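Local coordinates for leucyl-trna synthetase (Plasmodium falciparum, PDB 5FOC), which probably charges tRNA(Leu) with leucine using ATP, the present chain being its editing domain, which in this family deacylates wrongly charged tRNA, at residues S28-S31 and S32-V35; A267-E270 and D271-K275; E330-Y333 and K334-F338. The protein carries 2 engineered substitutions. One frame throughout, in Å; residues are numbered along the deposited sequence.

Each contact joins successive turns of one helix, in series along the editing domain: contact 1 near the end of helix 18-35, contact 2 at the end of helix 263-274, contact 3 in helix 325-339. No two share an element. Contact 2 is the buried one, packed on strands of the mixed sheet; contacts 1 and 3 are partly buried, each with an exposed flank. Contacts 1 and 3 lie on opposite sides of the chain's centre, their centres about 45 Å apart, whereas contacts 2 and 3 come to about 10 Å at their nearest atoms. Serine hydroxyls bonded to carbonyls mark contact 1, a leucine over a guanidinium contact 2, and a leucine against an amide contact 3.

Contact 1 (S28-S31 and S32-V35); sequences SIRS and SQSV
The carbonyl oxygen of I29 is gripped by two donors from the next turn of helix 18-35. The amide Q33 N lies 3.0 Å from I29 O, the ordinary i to i+4 helical bond. The second donor is a side chain: S32 OG stands 3.2 Å from I29 O and comes in at a C=O...donor angle of only 117°, tilted out of the carbonyl plane. This is possible because the S32 hydroxyl sits between its own backbone N and carbonyl carbon (chi1 73°), the rotation that folds it back over the preceding turn. Serine suits this place: S32 is buried against the loop residues F94 and F95, and its short side chain lets the hydroxyl reach a carbonyl of its own helix.

Beside it, the aliphatic part of Q33 runs back along the helix, with CG 3.4 Å from I29 O. The chain is extended beyond CG and crosses the I29 side chain at a slant, bringing Q33 OE1 to 3.5 Å from I29 CG2, a van der Waals contact between an amide oxygen and a methyl. I29 is buried on F95, W110 and N216, while Q33 is exposed, and its polar amide suits the solvent side. On another flank the isopropyl group of V35 lies close to a carbonyl, CG1 being 3.3 Å from S31 O, and V35 N donates to that same oxygen at 2.9 Å.

S28 and S31 also bond back to carbonyls of their own helix, but from another rotation and four residues back, to I24 O and N27 O. For S32 the bond to I29 O meets the hydroxyl's need within the helix, which makes a buried serine tolerable beside two phenylalanines.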
loop_
_atom_site.group_PDB
_atom_site.type_symbol
_atom_site.label_atom_id
_atom_site.label_comp_id
_atom_site.label_asym_id
_atom_site.label_seq_id
_atom_site.Cartn_x
_atom_site.Cartn_y
_atom_site.Cartn_z
ATOM N N SER A 28 10.486 10.496 -13.732
ATOM C CA SER A 28 10.380 9.159 -14.388
ATOM C C SER A 28 10.069 9.250 -15.867
ATOM O O SER A 28 10.680 8.521 -16.680
ATOM C CB SER A 28 9.364 8.299 -13.650
ATOM O OG SER A 28 9.870 8.061 -12.354
ATOM N N ILE A 29 9.157 10.156 -16.238
ATOM C CA ILE A 29 8.868 10.381 -17.645
ATOM C C ILE A 29 10.166 10.780 -18.329
ATOM O O ILE A 29 10.537 10.276 -19.362
ATOM C CB ILE A 29 7.797 11.479 -17.874
ATOM C CG1 ILE A 29 6.427 11.074 -17.319
ATOM C CG2 ILE A 29 7.650 11.858 -19.336
ATOM C CD1 ILE A 29 5.857 9.773 -17.884
ATOM N N ARG A 30 10.848 11.789 -17.788
ATOM C CA ARG A 30 12.053 12.232 -18.429
ATOM C C ARG A 30 13.131 11.161 -18.559
ATOM O O ARG A 30 13.749 11.061 -19.605
ATOM C CB ARG A 30 12.638 13.450 -17.710
ATOM C CG ARG A 30 12.186 14.784 -18.283
ATOM C CD ARG A 30 12.890 16.027 -17.686
ATOM N NE ARG A 30 12.863 16.047 -16.246
ATOM C CZ ARG A 30 11.929 16.593 -15.490
ATOM N NH1 ARG A 30 10.904 17.270 -16.014
ATOM N NH2 ARG A 30 12.056 16.482 -14.165
ATOM N N SER A 31 13.362 10.396 -17.489
ATOM C CA SER A 31 14.322 9.267 -17.508
ATOM C C SER A 31 14.013 8.262 -18.581
ATOM O O SER A 31 14.916 7.759 -19.267
ATOM C CB SER A 31 14.334 8.522 -16.182
ATOM O OG SER A 31 14.685 9.387 -15.139
ATOM N N SER A 32 12.741 7.932 -18.718
ATOM C CA SER A 32 12.379 6.887 -19.670
ATOM C C SER A 32 12.484 7.415 -21.099
ATOM O O SER A 32 12.835 6.663 -21.993
ATOM C CB SER A 32 11.005 6.301 -19.369
ATOM O OG SER A 32 9.976 7.192 -19.712
ATOM N N GLN A 33 12.201 8.703 -21.328
ATOM C CA GLN A 33 12.339 9.279 -22.657
ATOM C C GLN A 33 13.830 9.299 -23.010
ATOM O O GLN A 33 14.210 9.014 -24.140
ATOM C CB GLN A 33 11.729 10.690 -22.734
ATOM C CG GLN A 33 10.203 10.800 -22.680
ATOM C CD GLN A 33 9.728 12.282 -22.557
ATOM O OE1 GLN A 33 10.065 12.985 -21.590
ATOM N NE2 GLN A 33 8.950 12.751 -23.530
ATOM N N SER A 34 14.682 9.568 -22.020
ATOM C CA SER A 34 16.126 9.629 -22.254
ATOM C C SER A 34 16.704 8.258 -22.586
ATOM O O SER A 34 17.457 8.130 -23.561
ATOM C CB SER A 34 16.858 10.204 -21.034
ATOM O OG SER A 34 18.247 9.900 -21.090
ATOM N N VAL A 35 16.371 7.252 -21.768
ATOM C CA VAL A 35 16.945 5.918 -21.945
ATOM C C VAL A 35 16.501 5.381 -23.292
ATOM O O VAL A 35 17.309 4.794 -24.018
ATOM C CB VAL A 35 16.662 4.884 -20.788
ATOM C CG1 VAL A 35 17.210 5.365 -19.442
ATOM C CG2 VAL A 35 15.198 4.483 -20.687
#

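Contact 2 (A267-E270 and D271-K275); sequences ACLE and DIRKK
From A267 to K274 the backbone keeps regular helical i to i+4 bonds, as in R273 N to L269 O at 2.9 Å with an N-H...O angle of 163°. On one flank the isobutyl group of L269 lies over a face of the R273 guanidinium, with CD2 3.6 Å above its plane, off-centre and near the margin of the group. The R273 chain, extended from CG to NE, carries its guanidinium back beside L269, where the two side chains cross at a slant. The arginine suits this border because its flat group can cover a buried leucine while NE donates to L290 O. In the plane of the guanidinium, at its edge, a water accepts from R273 NH1 at 2.9 Å and donates to E270 OE1, joining two groups that do not touch directly.

On the side facing strand 138-141, where C268 touches F140, C268 SG meets I272 CD1 at 4.0 Å, two apolar ends suited to the interior. D271 OD2 accepts a hydrogen bond from Y320 N, which ties this polar but buried side chain to the loop. The arrangement is that of an amphipathic helix whose apolar side, through L269 and I272, packs on L241 of the mixed sheet in the editing domain.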
loop_
_atom_site.group_PDB
_atom_site.type_symbol
_atom_site.label_atom_id
_atom_site.label_comp_id
_atom_site.label_asym_id
_atom_site.label_seq_id
_atom_site.Cartn_x
_atom_site.Cartn_y
_atom_site.Cartn_z
ATOM N N ALA A 267 9.439 -6.583 12.681
ATOM C CA ALA A 267 10.800 -6.962 12.328
ATOM C C ALA A 267 11.437 -5.985 11.354
ATOM O O ALA A 267 12.600 -5.601 11.522
ATOM C CB ALA A 267 10.823 -8.354 11.723
ATOM N N CYS A 268 10.681 -5.600 10.346
ATOM C CA CYS A 268 11.194 -4.751 9.270
ATOM C C CYS A 268 11.459 -3.323 9.813
ATOM O O CYS A 268 12.522 -2.720 9.548
ATOM C CB CYS A 268 10.226 -4.711 8.108
ATOM S SG CYS A 268 10.750 -3.711 6.726
ATOM N N LEU A 269 10.486 -2.824 10.563
ATOM C CA LEU A 269 10.639 -1.509 11.180
ATOM C C LEU A 269 11.835 -1.496 12.142
ATOM O O LEU A 269 12.640 -0.540 12.121
ATOM C CB LEU A 269 9.324 -1.058 11.836
ATOM C CG LEU A 269 9.356 0.324 12.531
ATOM C CD1 LEU A 269 9.837 1.451 11.594
ATOM C CD2 LEU A 269 7.969 0.607 13.124
ATOM N N GLU A 270 11.997 -2.537 12.942
ATOM C CA GLU A 270 13.136 -2.682 13.842
ATOM C C GLU A 270 14.486 -2.710 13.100
ATOM O O GLU A 270 15.427 -2.106 13.559
ATOM C CB GLU A 270 12.946 -3.909 14.740
ATOM C CG GLU A 270 14.096 -4.247 15.676
ATOM C CD GLU A 270 14.238 -3.345 16.890
ATOM O OE1 GLU A 270 13.507 -2.336 17.027
ATOM O OE2 GLU A 270 15.119 -3.664 17.726
ATOM N N ASP A 271 14.566 -3.384 11.942
ATOM C CA ASP A 271 15.806 -3.426 11.143
ATOM C C ASP A 271 16.113 -2.040 10.588
ATOM O O ASP A 271 17.259 -1.585 10.590
ATOM C CB ASP A 271 15.704 -4.450 9.994
ATOM C CG ASP A 271 15.999 -5.871 10.434
ATOM O OD1 ASP A 271 16.453 -6.122 11.549
ATOM O OD2 ASP A 271 15.699 -6.796 9.654
ATOM N N ILE A 272 15.076 -1.347 10.128
ATOM C CA ILE A 272 15.255 0.020 9.622
ATOM C C ILE A 272 15.782 0.946 10.692
ATOM O O ILE A 272 16.734 1.724 10.466
ATOM C CB ILE A 272 13.955 0.547 8.980
ATOM C CG1 ILE A 272 13.664 -0.259 7.702
ATOM C CG2 ILE A 272 14.061 2.017 8.598
ATOM C CD1 ILE A 272 12.307 -0.040 7.104
ATOM N N ARG A 273 15.183 0.865 11.872
ATOM C CA ARG A 273 15.587 1.672 13.012
ATOM C C ARG A 273 17.018 1.356 13.414
ATOM O O ARG A 273 17.847 2.245 13.557
ATOM C CB ARG A 273 14.656 1.451 14.191
ATOM C CG ARG A 273 13.304 2.103 13.976
ATOM C CD ARG A 273 12.351 1.803 15.099
ATOM N NE ARG A 273 11.177 2.637 14.986
ATOM C CZ ARG A 273 10.017 2.461 15.618
ATOM N NH1 ARG A 273 9.800 1.420 16.400
ATOM N NH2 ARG A 273 9.025 3.327 15.423
ATOM N N LYS A 274 17.323 0.084 13.554
ATOM C CA LYS A 274 18.657 -0.379 13.931
ATOM C C LYS A 274 19.747 0.042 12.939
ATOM O O LYS A 274 20.857 0.326 13.336
ATOM C CB LYS A 274 18.586 -1.910 14.013
ATOM C CG LYS A 274 19.835 -2.643 14.431
ATOM C CD LYS A 274 19.587 -4.151 14.459
ATOM C CE LYS A 274 18.525 -4.580 15.471
ATOM N NZ LYS A 274 18.466 -6.070 15.503
ATOM N N LYS A 275 19.423 0.052 11.647
ATOM C CA LYS A 275 20.396 0.357 10.602
ATOM C C LYS A 275 20.011 1.672 9.950
ATOM O O LYS A 275 20.122 1.844 8.748
ATOM C CB LYS A 275 20.469 -0.797 9.596
ATOM C CG LYS A 275 20.618 -2.159 10.284
ATOM C CD LYS A 275 20.735 -3.341 9.328
ATOM C CE LYS A 275 22.135 -3.953 9.370
ATOM N NZ LYS A 275 22.289 -5.166 8.514
HETATM O O HOH W 1 14.372 -7.285 12.826
HETATM O O HOH W 2 11.384 -0.967 16.739
#

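Contact 3 (E330-Y333 and K334-F338); sequences EVLY and KKQYF
The phenol ring of Y333 is approached obliquely by the backbone of K334, whose N lies 3.6 Å from Y333 CD2. The ring swings out with CG anti to its backbone N (chi1 170°), and K334 CG comes no closer to CD2 than 4.2 Å, a light touch between ring and aliphatic chain. One turn further on, the ring of F338 has Y337 CD2 over one face, 3.8 Å above the plane and nearer its margin than its centre, while the Y337 ring meets that of F353, their planes at about 35°.

A further flat group, the Q336 amide, meets L332. Its NE2 stands 3.7 Å from both CG and CD1 of L332, and the two side chains cross at a slant. L332 offers an apolar surface, but the amide is held by polar partners: NE2 donates to D261 O and T307 OG1, while OE1 takes K129 NZ. With both ends engaged, the amide plane is fixed, and a glutamine can be buried here. In the backbone, Q336 N donates to L332 O at 2.8 Å.

K335 forms a salt bridge with E339, while E330 and K334 are exposed, with E330 OE1 5.8 Å from K334 NZ. Helix 325-339 touches two others: L332 and K335 rest on Y311 of helix 307-314, while Y333 and Y337 lie against R356 of helix 352-365.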
loop_
_atom_site.group_PDB
_atom_site.type_symbol
_atom_site.label_atom_id
_atom_site.label_comp_id
_atom_site.label_asym_id
_atom_site.label_seq_id
_atom_site.Cartn_x
_atom_site.Cartn_y
_atom_site.Cartn_z
ATOM N N GLU A 330 2.167 -16.928 9.888
ATOM C CA GLU A 330 1.005 -17.780 9.703
ATOM C C GLU A 330 0.354 -18.204 11.042
ATOM O O GLU A 330 -0.871 -18.099 11.192
ATOM C CB GLU A 330 1.370 -18.992 8.800
ATOM C CG GLU A 330 1.612 -18.567 7.341
ATOM C CD GLU A 330 2.395 -19.563 6.480
ATOM O OE1 GLU A 330 2.917 -20.577 6.999
ATOM O OE2 GLU A 330 2.505 -19.322 5.253
ATOM N N VAL A 331 1.176 -18.625 12.006
ATOM C CA VAL A 331 0.734 -18.994 13.357
ATOM C C VAL A 331 0.073 -17.832 14.109
ATOM O O VAL A 331 -0.980 -18.004 14.737
ATOM C CB VAL A 331 1.917 -19.561 14.187
ATOM C CG1 VAL A 331 1.564 -19.752 15.659
ATOM C CG2 VAL A 331 2.375 -20.895 13.605
ATOM N N LEU A 332 0.705 -16.655 14.056
ATOM C CA LEU A 332 0.139 -15.471 14.721
ATOM C C LEU A 332 -1.170 -15.025 14.064
ATOM O O LEU A 332 -2.121 -14.670 14.751
ATOM C CB LEU A 332 1.149 -14.309 14.744
ATOM C CG LEU A 332 0.651 -13.011 15.357
ATOM C CD1 LEU A 332 0.386 -13.195 16.838
ATOM C CD2 LEU A 332 1.683 -11.894 15.112
ATOM N N TYR A 333 -1.234 -15.091 12.736
ATOM C CA TYR A 333 -2.457 -14.750 12.028
ATOM C C TYR A 333 -3.644 -15.566 12.523
ATOM O O TYR A 333 -4.712 -15.036 12.808
ATOM C CB TYR A 333 -2.241 -14.913 10.531
ATOM C CG TYR A 333 -3.455 -14.827 9.645
ATOM C CD1 TYR A 333 -3.959 -13.622 9.196
ATOM C CD2 TYR A 333 -4.078 -16.010 9.197
ATOM C CE1 TYR A 333 -5.059 -13.569 8.360
ATOM C CE2 TYR A 333 -5.187 -15.978 8.347
ATOM C CZ TYR A 333 -5.671 -14.752 7.913
ATOM O OH TYR A 333 -6.768 -14.664 7.082
ATOM N N LYS A 334 -3.434 -16.900 12.599
ATOM C CA LYS A 334 -4.518 -17.833 13.020
ATOM C C LYS A 334 -4.884 -17.627 14.508
ATOM O O LYS A 334 -6.041 -17.561 14.894
ATOM C CB LYS A 334 -4.087 -19.271 12.678
ATOM C CG LYS A 334 -4.373 -19.628 11.216
ATOM C CD LYS A 334 -4.008 -21.080 10.891
ATOM C CE LYS A 334 -3.847 -21.310 9.379
ATOM N NZ LYS A 334 -2.646 -20.643 8.780
ATOM N N LYS A 335 -3.868 -17.355 15.323
ATOM C CA LYS A 335 -4.095 -17.149 16.739
ATOM C C LYS A 335 -4.875 -15.862 17.007
ATOM O O LYS A 335 -5.812 -15.845 17.780
ATOM C CB LYS A 335 -2.773 -17.127 17.492
ATOM C CG LYS A 335 -2.925 -17.215 18.993
ATOM C CD LYS A 335 -1.631 -17.688 19.633
ATOM C CE LYS A 335 -1.723 -17.709 21.146
ATOM N NZ LYS A 335 -2.565 -18.819 21.664
ATOM N N GLN A 336 -4.430 -14.750 16.419
ATOM C CA GLN A 336 -5.238 -13.523 16.505
ATOM C C GLN A 336 -6.689 -13.691 16.008
ATOM O O GLN A 336 -7.634 -13.208 16.631
ATOM C CB GLN A 336 -4.556 -12.409 15.715
ATOM C CG GLN A 336 -3.250 -11.937 16.338
ATOM C CD GLN A 336 -2.603 -10.859 15.490
ATOM O OE1 GLN A 336 -2.975 -10.666 14.316
ATOM N NE2 GLN A 336 -1.619 -10.155 16.067
ATOM N N TYR A 337 -6.873 -14.461 14.920
ATOM C CA TYR A 337 -8.180 -14.559 14.304
ATOM C C TYR A 337 -9.073 -15.327 15.273
ATOM O O TYR A 337 -10.161 -14.873 15.622
ATOM C CB TYR A 337 -8.072 -15.260 12.940
ATOM C CG TYR A 337 -9.370 -15.466 12.177
ATOM C CD1 TYR A 337 -10.238 -14.416 11.895
ATOM C CD2 TYR A 337 -9.710 -16.733 11.708
ATOM C CE1 TYR A 337 -11.394 -14.613 11.167
ATOM C CE2 TYR A 337 -10.880 -16.958 10.987
ATOM C CZ TYR A 337 -11.726 -15.901 10.704
ATOM O OH TYR A 337 -12.896 -16.077 10.026
ATOM N N PHE A 338 -8.601 -16.499 15.728
ATOM C CA PHE A 338 -9.449 -17.288 16.603
ATOM C C PHE A 338 -9.510 -16.882 18.074
ATOM O O PHE A 338 -10.453 -17.277 18.764
ATOM C CB PHE A 338 -9.058 -18.767 16.496
ATOM C CG PHE A 338 -9.438 -19.397 15.169
ATOM C CD1 PHE A 338 -10.755 -19.656 14.876
ATOM C CD2 PHE A 338 -8.483 -19.697 14.212
ATOM C CE1 PHE A 338 -11.127 -20.234 13.668
ATOM C CE2 PHE A 338 -8.841 -20.271 12.988
ATOM C CZ PHE A 338 -10.177 -20.519 12.718
#